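Local coordinates for putative NADPH:quinone oxidoreductase (Ralstonia eutropha, PDB 3IUP), which binds NADPH and probably catalyses the NADPH-dependent reduction of quinones, at residues L8-L20 with L49-A61. Numbering follows the deposited sequence. Where two conformers were deposited one is given.
Sequences LRSRIKSSGELEL and LGLLFGAADMSTA
Ser10 reaches from the hairpin strand to the last turn of the helix, where its OG donates to the carbonyl O of Leu52 at 2.7 Å. The hydroxyl arrives above the carbonyl plane, 43° out of it, and Arg87 bonds to the same OG and to the carbonyl of Leu51, tying strand and helix end together.

Leu18 is the side chain to follow outward. Its CB lies 4.1 Å from the CB of Ala56, so contact begins at the root. The first torsion (chi1 169°) swings CG beside Leu18's own carbonyl carbon, and chi2 at 68° sends the two methyls to different neighbours. CD1 rests against the Leu52 carbonyl O. Leu18 CD2 lies 3.6 Å from Phe53 O and also touches the Ala56 methyl. The selenium of selenomethionine Met58 is a further neighbour, its SE 4.0 Å from Leu18 CD2. The same methyl meets the Phe53 ring at its edge.

Leu20 comes to that same edge through CD1, 3.6 Å from Phe53 CE1, while its CD2 bears on Leu52 O and on Leu52 CD1. From the neighbouring strand Leu8 CD2 presses against Leu52 CD1 at 3.4 Å, a tight methyl contact. Beyond the helix Gly54 turns with positive phi, and its bare CA takes Ile12 CD1 at 4.0 Å; a type II' turn from Phe53 to Ala56 then carries the chain past Leu18.

Helix 354-360 also packs against Leu52 and Phe53. Lys13, at the start of the hairpin turn, bridges Glu17 and Glu19, whose side chains leave their strand away from the helix. The antiparallel sheet that holds strands 4-12 and 17-26 is thus sided here: charges pair on one face, while on the other aliphatic side chains cover the helix end, and the Leu52 carbonyl, touched by leucine methyls, has its polarity met by the serine hydroxyl.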
loop_
_atom_site.group_PDB
_atom_site.type_symbol
_atom_site.label_atom_id
_atom_site.label_comp_id
_atom_site.label_asym_id
_atom_site.label_seq_id
_atom_site.Cartn_x
_atom_site.Cartn_y
_atom_site.Cartn_z
ATOM N N LEU A 8 18.364 -14.679 28.907
ATOM C CA LEU A 8 18.528 -15.393 27.653
ATOM C C LEU A 8 19.256 -14.504 26.643
ATOM O O LEU A 8 19.045 -13.263 26.611
ATOM C CB LEU A 8 17.146 -15.754 27.128
ATOM C CG LEU A 8 17.017 -16.564 25.865
ATOM C CD1 LEU A 8 15.685 -17.381 26.089
ATOM C CD2 LEU A 8 16.974 -15.669 24.612
ATOM N N ARG A 9 20.087 -15.104 25.811
ATOM C CA ARG A 9 20.738 -14.392 24.725
ATOM C C ARG A 9 20.585 -15.150 23.405
ATOM O O ARG A 9 20.672 -16.404 23.368
ATOM C CB ARG A 9 22.218 -14.176 25.022
ATOM C CG ARG A 9 22.469 -13.209 26.201
ATOM C CD ARG A 9 22.196 -11.780 25.789
ATOM N NE ARG A 9 22.507 -10.800 26.830
ATOM C CZ ARG A 9 21.631 -10.427 27.769
ATOM N NH1 ARG A 9 20.419 -10.994 27.830
ATOM N NH2 ARG A 9 21.974 -9.519 28.665
ATOM N N SER A 10 20.374 -14.391 22.350
ATOM C CA SER A 10 20.285 -14.924 20.995
ATOM C C SER A 10 21.420 -14.313 20.157
ATOM O O SER A 10 21.457 -13.127 19.924
ATOM C CB SER A 10 18.949 -14.566 20.370
ATOM O OG SER A 10 18.889 -15.008 19.015
ATOM N N ARG A 11 22.320 -15.150 19.666
ATOM C CA ARG A 11 23.470 -14.663 18.913
ATOM C C ARG A 11 23.509 -15.273 17.517
ATOM O O ARG A 11 23.647 -16.485 17.358
ATOM C CB ARG A 11 24.747 -14.996 19.682
ATOM C CG ARG A 11 25.917 -14.168 19.264
ATOM C CD ARG A 11 27.047 -14.127 20.281
ATOM N NE ARG A 11 28.148 -13.524 19.575
ATOM C CZ ARG A 11 29.197 -14.195 19.115
ATOM N NH1 ARG A 11 29.368 -15.491 19.412
ATOM N NH2 ARG A 11 30.100 -13.551 18.414
ATOM N N ILE A 12 23.372 -14.429 16.499
ATOM C CA ILE A 12 23.624 -14.906 15.110
ATOM C C ILE A 12 25.015 -14.445 14.721
ATOM O O ILE A 12 25.310 -13.240 14.688
ATOM C CB ILE A 12 22.568 -14.451 14.095
ATOM C CG1 ILE A 12 21.226 -15.054 14.490
ATOM C CG2 ILE A 12 23.023 -14.884 12.633
ATOM C CD1 ILE A 12 20.136 -14.622 13.681
ATOM N N LYS A 13 25.852 -15.413 14.401
ATOM C CA LYS A 13 27.255 -15.182 14.144
ATOM C C LYS A 13 27.520 -15.069 12.648
ATOM O O LYS A 13 26.738 -15.541 11.800
ATOM C CB LYS A 13 28.063 -16.308 14.747
ATOM C CG LYS A 13 27.704 -16.571 16.163
ATOM C CD LYS A 13 28.369 -17.764 16.732
ATOM C CE LYS A 13 27.762 -18.102 18.079
ATOM N NZ LYS A 13 28.498 -19.212 18.710
ATOM N N SER A 14 28.638 -14.436 12.323
ATOM C CA SER A 14 29.018 -14.246 10.946
ATOM C C SER A 14 29.260 -15.601 10.292
ATOM O O SER A 14 29.147 -15.706 9.084
ATOM C CB SER A 14 30.255 -13.337 10.866
ATOM O OG SER A 14 29.797 -12.003 11.035
ATOM N N SER A 15 29.585 -16.610 11.096
ATOM C CA SER A 15 29.708 -18.001 10.635
ATOM C C SER A 15 28.410 -18.641 10.088
ATOM O O SER A 15 28.480 -19.737 9.509
ATOM C CB SER A 15 30.216 -18.857 11.784
ATOM O OG SER A 15 29.242 -19.025 12.799
ATOM N N GLY A 16 27.251 -17.990 10.250
ATOM C CA GLY A 16 25.972 -18.541 9.780
ATOM C C GLY A 16 25.254 -19.333 10.863
ATOM O O GLY A 16 24.226 -19.952 10.600
ATOM N N GLU A 17 25.784 -19.314 12.082
ATOM C CA GLU A 17 25.227 -20.075 13.182
ATOM C C GLU A 17 24.431 -19.166 14.125
ATOM O O GLU A 17 24.900 -18.134 14.512
ATOM C CB GLU A 17 26.329 -20.755 13.959
ATOM C CG GLU A 17 25.889 -21.430 15.267
ATOM C CD GLU A 17 27.036 -22.066 16.065
ATOM O OE1 GLU A 17 27.485 -23.155 15.654
ATOM O OE2 GLU A 17 27.469 -21.522 17.130
ATOM N N LEU A 18 23.237 -19.609 14.489
ATOM C CA LEU A 18 22.475 -19.092 15.624
ATOM C C LEU A 18 22.874 -19.886 16.862
ATOM O O LEU A 18 22.886 -21.085 16.823
ATOM C CB LEU A 18 20.967 -19.251 15.373
ATOM C CG LEU A 18 20.071 -18.981 16.591
ATOM C CD1 LEU A 18 20.096 -17.508 16.986
ATOM C CD2 LEU A 18 18.625 -19.441 16.407
ATOM N N GLU A 19 23.273 -19.205 17.937
ATOM C CA GLU A 19 23.417 -19.780 19.271
ATOM C C GLU A 19 22.475 -19.086 20.279
ATOM O O GLU A 19 22.508 -17.848 20.458
ATOM C CB GLU A 19 24.865 -19.708 19.779
ATOM C CG GLU A 19 25.041 -20.318 21.176
ATOM C CD GLU A 19 26.447 -20.198 21.780
ATOM O OE1 GLU A 19 27.383 -19.728 21.100
ATOM O OE2 GLU A 19 26.640 -20.576 22.946
ATOM N N LEU A 20 21.673 -19.902 20.956
ATOM C CA LEU A 20 20.777 -19.496 22.011
ATOM C C LEU A 20 21.326 -20.021 23.290
ATOM O O LEU A 20 21.694 -21.201 23.379
ATOM C CB LEU A 20 19.358 -20.090 21.823
ATOM C CG LEU A 20 18.654 -19.647 20.568
ATOM C CD1 LEU A 20 17.285 -20.341 20.403
ATOM C CD2 LEU A 20 18.451 -18.149 20.599
ATOM N N LEU A 49 9.642 -14.186 18.900
ATOM C CA LEU A 49 10.152 -15.381 18.262
ATOM C C LEU A 49 11.029 -14.959 17.075
ATOM O O LEU A 49 12.018 -15.625 16.761
ATOM C CB LEU A 49 8.965 -16.245 17.799
ATOM C CG LEU A 49 8.061 -16.738 18.909
ATOM C CD1 LEU A 49 6.882 -17.534 18.290
ATOM C CD2 LEU A 49 8.760 -17.557 19.892
ATOM N N GLY A 50 10.665 -13.860 16.435
ATOM C CA GLY A 50 11.431 -13.323 15.298
ATOM C C GLY A 50 12.849 -12.991 15.729
ATOM O O GLY A 50 13.838 -13.355 15.088
ATOM N N LEU A 51 12.958 -12.362 16.877
ATOM C CA LEU A 51 14.289 -12.000 17.398
ATOM C C LEU A 51 15.010 -13.205 17.963
ATOM O O LEU A 51 16.214 -13.408 17.741
ATOM C CB LEU A 51 14.137 -10.901 18.448
ATOM C CG LEU A 51 15.447 -10.375 19.006
ATOM C CD1 LEU A 51 16.332 -9.760 17.878
ATOM C CD2 LEU A 51 15.123 -9.360 20.134
ATOM N N LEU A 52 14.274 -14.048 18.656
ATOM C CA LEU A 52 14.840 -15.211 19.293
ATOM C C LEU A 52 15.569 -16.140 18.296
ATOM O O LEU A 52 16.705 -16.567 18.525
ATOM C CB LEU A 52 13.730 -15.945 20.037
ATOM C CG LEU A 52 14.070 -17.182 20.847
ATOM C CD1 LEU A 52 15.119 -16.852 21.978
ATOM C CD2 LEU A 52 12.720 -17.756 21.421
ATOM N N PHE A 53 14.911 -16.431 17.185
ATOM C CA PHE A 53 15.430 -17.400 16.223
ATOM C C PHE A 53 16.001 -16.747 14.990
ATOM O O PHE A 53 16.645 -17.409 14.193
ATOM C CB PHE A 53 14.315 -18.378 15.811
ATOM C CG PHE A 53 13.706 -19.102 16.967
ATOM C CD1 PHE A 53 14.498 -19.788 17.845
ATOM C CD2 PHE A 53 12.305 -19.138 17.140
ATOM C CE1 PHE A 53 13.953 -20.462 18.923
ATOM C CE2 PHE A 53 11.752 -19.822 18.216
ATOM C CZ PHE A 53 12.569 -20.482 19.090
ATOM N N GLY A 54 15.715 -15.477 14.797
ATOM C CA GLY A 54 16.167 -14.783 13.595
ATOM C C GLY A 54 15.684 -15.497 12.336
ATOM O O GLY A 54 14.607 -16.106 12.312
ATOM N N ALA A 55 16.508 -15.446 11.295
ATOM C CA ALA A 55 16.236 -16.168 10.044
ATOM C C ALA A 55 16.760 -17.580 10.098
ATOM O O ALA A 55 16.942 -18.197 9.042
ATOM C CB ALA A 55 16.866 -15.401 8.856
ATOM N N ALA A 56 17.014 -18.141 11.287
ATOM C CA ALA A 56 17.524 -19.496 11.368
ATOM C C ALA A 56 16.475 -20.468 10.821
ATOM O O ALA A 56 15.260 -20.254 10.952
ATOM C CB ALA A 56 17.886 -19.906 12.749
ATOM N N ASP A 57 16.974 -21.521 10.191
ATOM C CA ASP A 57 16.126 -22.602 9.711
ATOM C C ASP A 57 16.066 -23.551 10.924
ATOM O O ASP A 57 16.989 -24.254 11.185
ATOM C CB ASP A 57 16.818 -23.233 8.490
ATOM C CG ASP A 57 16.066 -24.411 7.936
ATOM O OD1 ASP A 57 15.048 -24.785 8.592
ATOM O OD2 ASP A 57 16.519 -24.930 6.864
HETATM N N MSE A 58 14.972 -23.524 11.677
HETATM C CA MSE A 58 14.940 -24.217 12.995
HETATM C C MSE A 58 14.813 -25.726 12.816
HETATM O O MSE A 58 15.082 -26.527 13.756
HETATM C CB MSE A 58 13.802 -23.662 13.898
HETATM C CG MSE A 58 14.105 -22.311 14.631
HETATM SE SE MSE A 58 15.878 -22.148 15.389
HETATM C CE MSE A 58 16.077 -23.155 16.942
ATOM N N SER A 59 14.492 -26.127 11.572
ATOM C CA SER A 59 14.491 -27.529 11.216
ATOM C C SER A 59 15.906 -28.076 11.296
ATOM O O SER A 59 16.073 -29.270 11.282
ATOM C CB SER A 59 13.878 -27.744 9.816
ATOM O OG SER A 59 14.831 -27.584 8.765
ATOM N N THR A 60 16.917 -27.191 11.371
ATOM C CA THR A 60 18.333 -27.575 11.553
ATOM C C THR A 60 18.848 -27.359 12.992
ATOM O O THR A 60 20.050 -27.359 13.203
ATOM C CB THR A 60 19.302 -26.723 10.638
ATOM O OG1 THR A 60 19.533 -25.392 11.222
ATOM C CG2 THR A 60 18.736 -26.612 9.181
ATOM N N ALA A 61 17.953 -27.083 13.941
ATOM C CA ALA A 61 18.370 -26.734 15.325
ATOM C C ALA A 61 18.849 -27.965 16.054
ATOM O O ALA A 61 18.422 -29.057 15.745
ATOM C CB ALA A 61 17.227 -26.057 16.091
#